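Local coordinates for glycosyl transferase family 8 (Streptococcus pneumoniae, PDB 5GVV), which transfers galactose from UDP-galactose to the terminal glucose of the already glycosylated serine-rich repeat protein PsrP, as the third step of its O-glycosylation, at residues Y16-E21 with E245-Y250; S230-K233 with S239-R242; A23-C28 with S256-E261. All blocks are in the same frame, centred on the assembly; numbering follows the deposited sequence.

Interaction 1: residues Y16-E21 with E245-Y250; sequences YIRQIE and EVWWEY. With UDP (uridine-5'-diphosphate), chain D.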
loop_
_atom_site.group_PDB
_atom_site.type_symbol
_atom_site.label_atom_id
_atom_site.label_comp_id
_atom_site.label_asym_id
_atom_site.label_seq_id
_atom_site.Cartn_x
_atom_site.Cartn_y
_atom_site.Cartn_z
ATOM N N TYR A 16 4.219 -2.614 5.857
ATOM C CA TYR A 16 5.062 -3.168 4.806
ATOM C C TYR A 16 4.211 -3.943 3.794
ATOM O O TYR A 16 4.743 -4.700 2.979
ATOM C CB TYR A 16 6.089 -4.112 5.443
ATOM C CG TYR A 16 7.516 -3.981 4.948
ATOM C CD1 TYR A 16 8.257 -2.828 5.179
ATOM C CD2 TYR A 16 8.137 -5.033 4.286
ATOM C CE1 TYR A 16 9.576 -2.720 4.740
ATOM C CE2 TYR A 16 9.451 -4.932 3.842
ATOM C CZ TYR A 16 10.161 -3.776 4.072
ATOM O OH TYR A 16 11.466 -3.682 3.637
ATOM N N ILE A 17 2.893 -3.755 3.829
ATOM C CA ILE A 17 2.005 -4.552 2.977
ATOM C C ILE A 17 2.302 -4.433 1.471
ATOM O O ILE A 17 2.152 -5.418 0.733
ATOM C CB ILE A 17 0.506 -4.266 3.272
ATOM C CG1 ILE A 17 -0.381 -5.373 2.692
ATOM C CG2 ILE A 17 0.098 -2.892 2.739
ATOM C CD1 ILE A 17 -0.229 -6.720 3.404
ATOM N N ARG A 18 2.740 -3.253 1.020
ATOM C CA ARG A 18 3.040 -3.045 -0.400
ATOM C C ARG A 18 4.252 -3.868 -0.835
ATOM O O ARG A 18 4.330 -4.318 -1.982
ATOM C CB ARG A 18 3.275 -1.559 -0.720
ATOM C CG ARG A 18 2.000 -0.718 -0.789
ATOM C CD ARG A 18 2.291 0.737 -1.143
ATOM N NE ARG A 18 2.770 0.887 -2.516
ATOM C CZ ARG A 18 3.986 1.319 -2.835
ATOM N NH1 ARG A 18 4.842 1.646 -1.877
ATOM N NH2 ARG A 18 4.347 1.423 -4.110
ATOM N N GLN A 19 5.192 -4.065 0.086
ATOM C CA GLN A 19 6.389 -4.858 -0.189
ATOM C C GLN A 19 6.074 -6.348 -0.082
ATOM O O GLN A 19 6.490 -7.142 -0.928
ATOM C CB GLN A 19 7.512 -4.487 0.788
ATOM C CG GLN A 19 8.084 -3.074 0.603
ATOM C CD GLN A 19 7.090 -1.969 0.936
ATOM O OE1 GLN A 19 6.394 -2.028 1.949
ATOM N NE2 GLN A 19 7.006 -0.965 0.071
ATOM N N ILE A 20 5.340 -6.725 0.962
ATOM C CA ILE A 20 4.924 -8.111 1.134
ATOM C C ILE A 20 4.128 -8.578 -0.076
ATOM O O ILE A 20 4.396 -9.648 -0.621
ATOM C CB ILE A 20 4.060 -8.297 2.398
ATOM C CG1 ILE A 20 4.839 -7.885 3.646
ATOM C CG2 ILE A 20 3.561 -9.746 2.519
ATOM C CD1 ILE A 20 3.971 -7.789 4.898
ATOM N N GLU A 21 3.156 -7.777 -0.504
ATOM C CA GLU A 21 2.290 -8.180 -1.607
ATOM C C GLU A 21 3.044 -8.259 -2.929
ATOM O O GLU A 21 2.797 -9.161 -3.730
ATOM C CB GLU A 21 1.076 -7.245 -1.736
ATOM C CG GLU A 21 0.020 -7.779 -2.700
ATOM C CD GLU A 21 -1.276 -6.987 -2.678
ATOM O OE1 GLU A 21 -1.488 -6.198 -1.729
ATOM O OE2 GLU A 21 -2.081 -7.161 -3.619
ATOM N N GLU A 245 13.675 -0.855 -11.689
ATOM C CA GLU A 245 12.535 -1.076 -12.581
ATOM C C GLU A 245 11.869 -2.443 -12.407
ATOM O O GLU A 245 10.673 -2.602 -12.677
ATOM C CB GLU A 245 12.959 -0.894 -14.038
ATOM C CG GLU A 245 14.028 -1.871 -14.514
ATOM C CD GLU A 245 15.443 -1.444 -14.135
ATOM O OE1 GLU A 245 15.615 -0.393 -13.470
ATOM O OE2 GLU A 245 16.386 -2.166 -14.516
ATOM N N VAL A 246 12.640 -3.432 -11.965
ATOM C CA VAL A 246 12.099 -4.777 -11.781
ATOM C C VAL A 246 11.081 -4.817 -10.641
ATOM O O VAL A 246 10.035 -5.473 -10.753
ATOM C CB VAL A 246 13.208 -5.805 -11.524
ATOM C CG1 VAL A 246 12.609 -7.202 -11.334
ATOM C CG2 VAL A 246 14.218 -5.800 -12.670
ATOM N N TRP A 247 11.372 -4.111 -9.549
ATOM C CA TRP A 247 10.463 -4.103 -8.407
ATOM C C TRP A 247 9.137 -3.478 -8.789
ATOM O O TRP A 247 8.079 -3.993 -8.429
ATOM C CB TRP A 247 11.053 -3.349 -7.206
ATOM C CG TRP A 247 10.190 -3.484 -5.956
ATOM C CD1 TRP A 247 10.292 -4.449 -4.983
ATOM C CD2 TRP A 247 9.087 -2.646 -5.573
ATOM N NE1 TRP A 247 9.326 -4.253 -4.022
ATOM C CE2 TRP A 247 8.577 -3.151 -4.355
ATOM C CE3 TRP A 247 8.486 -1.508 -6.131
ATOM C CZ2 TRP A 247 7.489 -2.562 -3.692
ATOM C CZ3 TRP A 247 7.411 -0.923 -5.472
ATOM C CH2 TRP A 247 6.921 -1.454 -4.266
ATOM N N TRP A 248 9.197 -2.362 -9.510
ATOM C CA TRP A 248 7.985 -1.662 -9.905
ATOM C C TRP A 248 7.137 -2.480 -10.873
ATOM O O TRP A 248 5.904 -2.441 -10.813
ATOM C CB TRP A 248 8.333 -0.281 -10.471
ATOM C CG TRP A 248 8.663 0.658 -9.364
ATOM C CD1 TRP A 248 9.906 1.025 -8.936
ATOM C CD2 TRP A 248 7.732 1.304 -8.491
ATOM N NE1 TRP A 248 9.804 1.880 -7.867
ATOM C CE2 TRP A 248 8.476 2.069 -7.573
ATOM C CE3 TRP A 248 6.336 1.321 -8.405
ATOM C CZ2 TRP A 248 7.873 2.840 -6.578
ATOM C CZ3 TRP A 248 5.734 2.088 -7.412
ATOM C CH2 TRP A 248 6.502 2.836 -6.515
ATOM N N GLU A 249 7.797 -3.226 -11.751
ATOM C CA GLU A 249 7.114 -4.097 -12.699
ATOM C C GLU A 249 6.180 -5.081 -11.989
ATOM O O GLU A 249 5.069 -5.350 -12.457
ATOM C CB GLU A 249 8.148 -4.859 -13.523
ATOM C CG GLU A 249 7.563 -5.791 -14.568
ATOM C CD GLU A 249 8.640 -6.430 -15.424
ATOM O OE1 GLU A 249 8.344 -6.773 -16.590
ATOM O OE2 GLU A 249 9.785 -6.574 -14.933
ATOM N N TYR A 250 6.622 -5.617 -10.855
ATOM C CA TYR A 250 5.768 -6.527 -10.102
ATOM C C TYR A 250 4.790 -5.807 -9.175
ATOM O O TYR A 250 3.666 -6.276 -8.971
ATOM C CB TYR A 250 6.610 -7.555 -9.347
ATOM C CG TYR A 250 7.231 -8.577 -10.266
ATOM C CD1 TYR A 250 6.506 -9.684 -10.691
ATOM C CD2 TYR A 250 8.532 -8.431 -10.719
ATOM C CE1 TYR A 250 7.068 -10.622 -11.537
ATOM C CE2 TYR A 250 9.098 -9.362 -11.564
ATOM C CZ TYR A 250 8.360 -10.455 -11.969
ATOM O OH TYR A 250 8.923 -11.391 -12.814
HETATM N N1 UDP D . 10.085 -5.721 7.899
HETATM C C2 UDP D . 8.775 -5.315 8.067
HETATM N N3 UDP D . 8.464 -3.976 8.207
HETATM C C4 UDP D . 9.470 -3.030 8.183
HETATM C C5 UDP D . 10.791 -3.442 8.010
HETATM C C6 UDP D . 11.096 -4.802 7.987
HETATM O O2 UDP D . 7.882 -6.158 8.091
HETATM O O4 UDP D . 9.190 -1.833 8.305
HETATM C "C1'" UDP D . 10.377 -7.164 7.750
HETATM C "C2'" UDP D . 10.358 -7.534 6.275
HETATM O "O2'" UDP D . 9.872 -8.846 6.105
HETATM C "C3'" UDP D . 11.818 -7.500 5.884
HETATM C "C4'" UDP D . 12.501 -7.939 7.173
HETATM O "O4'" UDP D . 11.681 -7.460 8.225
HETATM O "O3'" UDP D . 12.075 -8.376 4.807
HETATM C "C5'" UDP D . 13.923 -7.398 7.300
HETATM O "O5'" UDP D . 13.964 -6.102 6.742
HETATM P PA UDP D . 14.982 -5.813 5.535
HETATM O O1A UDP D . 14.607 -6.732 4.441
HETATM O O2A UDP D . 14.909 -4.393 5.118
HETATM O O3A UDP D . 16.450 -6.157 6.117
HETATM P PB UDP D . 17.716 -6.502 5.173
HETATM O O1B UDP D . 18.810 -7.091 5.981
HETATM O O2B UDP D . 18.204 -5.238 4.575
HETATM O O3B UDP D . 17.310 -7.445 4.103
#
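Arg18 reaches over to Trp247 and Trp248, and Gln19 lies beside Trp247. The helices 17-21 and 245-250 run almost perpendicular, at 88°, with their axes 11.0 Å apart at the closest point. Long side chains therefore bridge the gap. The Arg18 chain bends at chi3 (68°), which brings the guanidinium toward the indoles. Arg18 NH2 is 3.5 Å from Trp248 CH2 and 3.9 Å from Trp247 CH2. Trp248 meets the edge of the guanidinium, and the two planes are 41° apart. Trp247 in turn presents its benzo edge to Trp248, with CZ3 over the centre of that ring. The Gln19 amide plane is nearly parallel to that of the Trp247 indole.

On the other side of Gln19 is Tyr16, at the N-cap position of helix 17-30. One face of its ring lies against the uracil of UDP. Tyr16 CB is 3.6 Å from UDP N3, and Tyr16 CG is 3.4 Å from the same atom. The closest approach is Tyr16 CD1 to UDP N3, 3.2 Å. Further out, Tyr16 CE1 lies 3.5 Å from UDP C4, and Tyr16 CZ is near UDP C5. At the tip, Tyr16 OH is 3.8 Å from UDP O2A. The base lies over one face of the phenol and Gln19 over the opposite face, both offset toward the rim. Tyr16 thus forms part of the nucleotide pocket of this GT-A glycosyltransferase.

The polar ends find partners nearby. Arg18 NH1 hydrogen-bonds Tyr14 OH of the second subunit, and Trp248 NE1 donates to Pro234 O. The link between the two helices is thus mainly van der Waals packing against indoles, while the directional bonding of Arg18 NH1 serves the subunit interface.

Interaction 2: residues S230-K233 with S239-R242; sequences SQDK and SVGR. With UDP (uridine-5'-diphosphate), chain D.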
loop_
_atom_site.group_PDB
_atom_site.type_symbol
_atom_site.label_atom_id
_atom_site.label_comp_id
_atom_site.label_asym_id
_atom_site.label_seq_id
_atom_site.Cartn_x
_atom_site.Cartn_y
_atom_site.Cartn_z
ATOM N N SER A 230 19.580 -3.284 2.477
ATOM C CA SER A 230 19.963 -1.908 2.847
ATOM C C SER A 230 18.772 -0.953 2.843
ATOM O O SER A 230 17.642 -1.362 2.598
ATOM C CB SER A 230 21.104 -1.355 1.978
ATOM O OG SER A 230 20.615 -0.797 0.765
ATOM N N GLN A 231 19.024 0.317 3.131
ATOM C CA GLN A 231 17.946 1.295 3.180
ATOM C C GLN A 231 17.714 1.952 1.822
ATOM O O GLN A 231 16.850 2.824 1.686
ATOM C CB GLN A 231 18.226 2.349 4.253
ATOM C CG GLN A 231 18.502 1.762 5.639
ATOM C CD GLN A 231 17.319 0.992 6.219
ATOM O OE1 GLN A 231 17.093 -0.177 5.890
ATOM N NE2 GLN A 231 16.576 1.640 7.109
ATOM N N ASP A 232 18.486 1.529 0.824
ATOM C CA ASP A 232 18.343 2.052 -0.531
ATOM C C ASP A 232 17.304 1.236 -1.298
ATOM O O ASP A 232 17.632 0.570 -2.281
ATOM C CB ASP A 232 19.696 1.995 -1.249
ATOM C CG ASP A 232 19.656 2.615 -2.632
ATOM O OD1 ASP A 232 19.012 3.673 -2.798
ATOM O OD2 ASP A 232 20.268 2.039 -3.554
ATOM N N LYS A 233 16.049 1.294 -0.847
ATOM C CA LYS A 233 14.980 0.475 -1.419
ATOM C C LYS A 233 14.461 1.060 -2.732
ATOM O O LYS A 233 14.320 2.278 -2.860
ATOM C CB LYS A 233 13.825 0.328 -0.422
ATOM C CG LYS A 233 14.237 -0.123 0.990
ATOM C CD LYS A 233 14.940 -1.478 0.980
ATOM C CE LYS A 233 14.728 -2.212 2.301
ATOM N NZ LYS A 233 15.768 -3.264 2.540
ATOM N N SER A 239 16.343 6.218 -5.405
ATOM C CA SER A 239 17.246 5.124 -5.053
ATOM C C SER A 239 18.405 5.167 -6.035
ATOM O O SER A 239 18.318 5.840 -7.067
ATOM C CB SER A 239 16.538 3.768 -5.118
ATOM O OG SER A 239 16.132 3.465 -6.445
ATOM N N VAL A 240 19.495 4.474 -5.722
ATOM C CA VAL A 240 20.689 4.560 -6.557
ATOM C C VAL A 240 21.163 3.195 -7.055
ATOM O O VAL A 240 21.959 3.111 -7.989
ATOM C CB VAL A 240 21.836 5.281 -5.825
ATOM C CG1 VAL A 240 21.473 6.736 -5.572
ATOM C CG2 VAL A 240 22.164 4.570 -4.514
ATOM N N GLY A 241 20.670 2.130 -6.432
ATOM C CA GLY A 241 21.035 0.785 -6.843
ATOM C C GLY A 241 20.380 0.384 -8.151
ATOM O O GLY A 241 19.407 1.009 -8.582
ATOM N N ARG A 242 20.910 -0.666 -8.776
ATOM C CA ARG A 242 20.399 -1.137 -10.060
ATOM C C ARG A 242 19.149 -1.992 -9.903
ATOM O O ARG A 242 18.869 -2.500 -8.810
ATOM C CB ARG A 242 21.472 -1.949 -10.792
ATOM C CG ARG A 242 22.649 -1.134 -11.305
ATOM C CD ARG A 242 23.816 -2.048 -11.672
ATOM N NE ARG A 242 24.263 -2.829 -10.522
ATOM C CZ ARG A 242 25.036 -3.908 -10.604
ATOM N NH1 ARG A 242 25.452 -4.339 -11.786
ATOM N NH2 ARG A 242 25.393 -4.562 -9.505
HETATM N N1 UDP D . 10.085 -5.721 7.899
HETATM C C2 UDP D . 8.775 -5.315 8.067
HETATM N N3 UDP D . 8.464 -3.976 8.207
HETATM C C4 UDP D . 9.470 -3.030 8.183
HETATM C C5 UDP D . 10.791 -3.442 8.010
HETATM C C6 UDP D . 11.096 -4.802 7.987
HETATM O O2 UDP D . 7.882 -6.158 8.091
HETATM O O4 UDP D . 9.190 -1.833 8.305
HETATM C "C1'" UDP D . 10.377 -7.164 7.750
HETATM C "C2'" UDP D . 10.358 -7.534 6.275
HETATM O "O2'" UDP D . 9.872 -8.846 6.105
HETATM C "C3'" UDP D . 11.818 -7.500 5.884
HETATM C "C4'" UDP D . 12.501 -7.939 7.173
HETATM O "O4'" UDP D . 11.681 -7.460 8.225
HETATM O "O3'" UDP D . 12.075 -8.376 4.807
HETATM C "C5'" UDP D . 13.923 -7.398 7.300
HETATM O "O5'" UDP D . 13.964 -6.102 6.742
HETATM P PA UDP D . 14.982 -5.813 5.535
HETATM O O1A UDP D . 14.607 -6.732 4.441
HETATM O O2A UDP D . 14.909 -4.393 5.118
HETATM O O3A UDP D . 16.450 -6.157 6.117
HETATM P PB UDP D . 17.716 -6.502 5.173
HETATM O O1B UDP D . 18.810 -7.091 5.981
HETATM O O2B UDP D . 18.204 -5.238 4.575
HETATM O O3B UDP D . 17.310 -7.445 4.103
#
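The Asp232 carboxylate faces the backbone of Val240 and Gly241 and accepts from both. Val240 N donates to Asp232 OD1 over 3.1 Å, with an N-H...O angle of 148°. Gly241 N donates to Asp232 OD2 over 2.9 Å, a more bent bond at 132°. Each oxygen uses its syn lone pair. Val240 N also makes a weak bond to Asp232 OD2. Asp232 CG is anti to the backbone N (chi1 -176°), which directs the carboxylate at the other segment. The fit is close. Asp232 OD1 is 3.2 Å from Ser239 CA, and Asp232 OD2 is 3.3 Å from Val240 CG2, which comes across the carboxylate.

Residues 230-233 fold on themselves before they meet 239-242. Ser230 OG accepts from Asp232 N at 3.2 Å, an ST turn. Asp232 is the centre of an inverse gamma turn, closed by a weak bond from Lys233 N to Gln231 O. Both segments belong to the loop between strand 225-227 and helix 244-251, so the Asp232 bonds close a short loop beside the donor-nucleotide site.

Ser230 and Lys233 hold the diphosphate. Ser230 N donates to UDP O2B at 3.2 Å. Lys233 NZ reaches UDP O2A at 2.9 Å and Ser230 O at 2.7 Å, the latter in the carbonyl plane. Lys233 NZ also bonds Tyr228 O and Asp108 OD2. Asp108 is a manganese ligand along with Asp106 and His227, so the lysine ties the phosphate to the metal site. It probably offsets some of the negative charge there.

Ser239 OG pairs with Arg244 NH1. Arg242 NE turns to a salt bridge with Asp203, and Val240 packs on Pro329 of the second subunit.

Interaction 3: residues A23-C28 with S256-E261; sequences AMKSLC and SVILNE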
loop_
_atom_site.group_PDB
_atom_site.type_symbol
_atom_site.label_atom_id
_atom_site.label_comp_id
_atom_site.label_asym_id
_atom_site.label_seq_id
_atom_site.Cartn_x
_atom_site.Cartn_y
_atom_site.Cartn_z
ATOM N N ALA A 23 6.295 -8.925 -3.257
ATOM C CA ALA A 23 7.155 -10.109 -3.204
ATOM C C ALA A 23 6.338 -11.371 -3.466
ATOM O O ALA A 23 6.777 -12.262 -4.197
ATOM C CB ALA A 23 7.852 -10.196 -1.869
HETATM N N MSE A 24 5.136 -11.457 -2.875
HETATM C CA MSE A 24 4.259 -12.592 -3.107
HETATM C C MSE A 24 3.813 -12.648 -4.535
HETATM O O MSE A 24 3.770 -13.698 -5.145
HETATM C CB MSE A 24 3.020 -12.613 -2.150
HETATM C CG MSE A 24 3.367 -12.852 -0.699
HETATM SE SE MSE A 24 1.709 -12.638 0.420
HETATM C CE MSE A 24 0.780 -13.782 -0.829
ATOM N N LYS A 25 3.441 -11.508 -5.117
ATOM C CA LYS A 25 3.054 -11.475 -6.530
ATOM C C LYS A 25 4.149 -12.039 -7.434
ATOM O O LYS A 25 3.864 -12.823 -8.343
ATOM C CB LYS A 25 2.690 -10.054 -6.971
ATOM C CG LYS A 25 1.251 -9.673 -6.656
ATOM C CD LYS A 25 0.772 -8.463 -7.456
ATOM C CE LYS A 25 1.331 -7.161 -6.922
ATOM N NZ LYS A 25 0.530 -5.977 -7.387
ATOM N N SER A 26 5.395 -11.649 -7.186
ATOM C CA SER A 26 6.507 -12.124 -8.012
ATOM C C SER A 26 6.689 -13.634 -7.848
ATOM O O SER A 26 6.933 -14.342 -8.828
ATOM C CB SER A 26 7.799 -11.367 -7.687
ATOM O OG SER A 26 8.267 -11.633 -6.376
ATOM N N LEU A 27 6.544 -14.122 -6.618
ATOM C CA LEU A 27 6.612 -15.557 -6.325
ATOM C C LEU A 27 5.516 -16.346 -7.052
ATOM O O LEU A 27 5.793 -17.377 -7.682
ATOM C CB LEU A 27 6.523 -15.792 -4.811
ATOM C CG LEU A 27 6.460 -17.230 -4.282
ATOM C CD1 LEU A 27 7.725 -17.999 -4.616
ATOM C CD2 LEU A 27 6.218 -17.246 -2.789
ATOM N N CYS A 28 4.281 -15.855 -6.972
ATOM C CA CYS A 28 3.130 -16.553 -7.550
ATOM C C CYS A 28 3.110 -16.449 -9.070
ATOM O O CYS A 28 2.549 -17.307 -9.752
ATOM C CB CYS A 28 1.822 -15.994 -6.977
ATOM S SG CYS A 28 1.602 -16.295 -5.215
ATOM N N SER A 256 -4.849 -10.188 -11.569
ATOM C CA SER A 256 -5.538 -10.757 -12.722
ATOM C C SER A 256 -4.560 -11.213 -13.807
ATOM O O SER A 256 -4.775 -12.254 -14.438
ATOM C CB SER A 256 -6.534 -9.751 -13.290
ATOM O OG SER A 256 -5.873 -8.565 -13.695
ATOM N N VAL A 257 -3.490 -10.444 -14.022
ATOM C CA VAL A 257 -2.436 -10.847 -14.955
ATOM C C VAL A 257 -1.818 -12.175 -14.523
ATOM O O VAL A 257 -1.596 -13.074 -15.342
ATOM C CB VAL A 257 -1.313 -9.793 -15.046
ATOM C CG1 VAL A 257 -0.117 -10.346 -15.831
ATOM C CG2 VAL A 257 -1.823 -8.520 -15.682
ATOM N N ILE A 258 -1.537 -12.288 -13.230
ATOM C CA ILE A 258 -0.898 -13.481 -12.684
ATOM C C ILE A 258 -1.811 -14.698 -12.817
ATOM O O ILE A 258 -1.379 -15.764 -13.259
ATOM C CB ILE A 258 -0.505 -13.274 -11.210
ATOM C CG1 ILE A 258 0.477 -12.105 -11.087
ATOM C CG2 ILE A 258 0.078 -14.562 -10.605
ATOM C CD1 ILE A 258 0.744 -11.662 -9.659
ATOM N N LEU A 259 -3.074 -14.530 -12.434
ATOM C CA LEU A 259 -4.056 -15.606 -12.526
ATOM C C LEU A 259 -4.319 -16.012 -13.978
ATOM O O LEU A 259 -4.441 -17.200 -14.281
ATOM C CB LEU A 259 -5.358 -15.191 -11.838
ATOM C CG LEU A 259 -5.258 -14.997 -10.326
ATOM C CD1 LEU A 259 -6.472 -14.254 -9.797
ATOM C CD2 LEU A 259 -5.107 -16.335 -9.624
ATOM N N ASN A 260 -4.386 -15.031 -14.874
ATOM C CA ASN A 260 -4.624 -15.307 -16.292
ATOM C C ASN A 260 -3.532 -16.151 -16.963
ATOM O O ASN A 260 -3.824 -16.970 -17.842
ATOM C CB ASN A 260 -4.816 -14.004 -17.073
ATOM C CG ASN A 260 -4.878 -14.229 -18.569
ATOM O OD1 ASN A 260 -3.855 -14.203 -19.260
ATOM N ND2 ASN A 260 -6.079 -14.468 -19.080
ATOM N N GLU A 261 -2.280 -15.940 -16.563
ATOM C CA GLU A 261 -1.169 -16.731 -17.086
ATOM C C GLU A 261 -1.320 -18.204 -16.711
ATOM O O GLU A 261 -1.144 -19.088 -17.552
ATOM C CB GLU A 261 0.165 -16.199 -16.558
ATOM C CG GLU A 261 0.534 -14.817 -17.069
ATOM C CD GLU A 261 1.134 -14.844 -18.463
ATOM O OE1 GLU A 261 1.476 -15.946 -18.949
ATOM O OE2 GLU A 261 1.269 -13.759 -19.070
#
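Ile258 fits against helix 17-30 between Lys25 and Cys28, and it has by far the largest buried area of this contact. Its two methyl groups do the touching. CD1 meets Lys25, and CG2 meets Cys28. Ile258 CG1 is anti to the carbonyl carbon (chi1 -60°), and the chain is then extended at chi2 (170°), which carries CD1 to the lysine. Ile258 CD1 lies 3.6 Å from Lys25 O and also 3.6 Å from Lys25 CG. Lys25 CB is close behind, 3.7 Å from Ile258 CD1. The two side chains cross at about a right angle. The methyl therefore rests on the aliphatic base of the lysine, away from its ammonium group.

Cys28 is one turn further on, and its CA is 7.2 Å from that of Ile258. Ile258 CG2 is 3.8 Å from Cys28 O and 4.3 Å from Cys28 CB.

Helix 17-30 links strand 6-11 to strand 34-40, parallel neighbours in the central sheet. It is the helix of a beta-alpha-beta crossover in the nucleotide-binding GT-A fold. Met24, a selenomethionine, and Leu27 pack on those strands. Helix 255-263 covers another part of its surface.

Lys25 NZ donates to Ser251 O, at the end of helix 244-251, and to Met253 O, in the turn before helix 255-263. Cys28 O accepts from Trp262 NE1. Within helix 17-30, Ser26 OG donates to Ala23 O at 2.7 Å, and it also bonds Val111 N.

Interactions 1 and 3 share helix 17-30. Their centres are about 12 Å apart, and they touch through Tyr250, which packs on Lys25 and Ser26. Their partner helices, 244-251 and 255-263, follow each other in the chain, so the two contacts alternate along the sequence. Interaction 2 is nested inside both, in the loop before helix 244-251. Its centre is about 14 Å from that of interaction 1, and Tyr16 OH packs on Lys233 CE. Its centre is about 24 Å from that of interaction 3, without touch. Interactions 1 and 2 both reach UDP. After the nested loop the chain packs helix 244-251 on the start of helix 17-30 and helix 255-263 further along it.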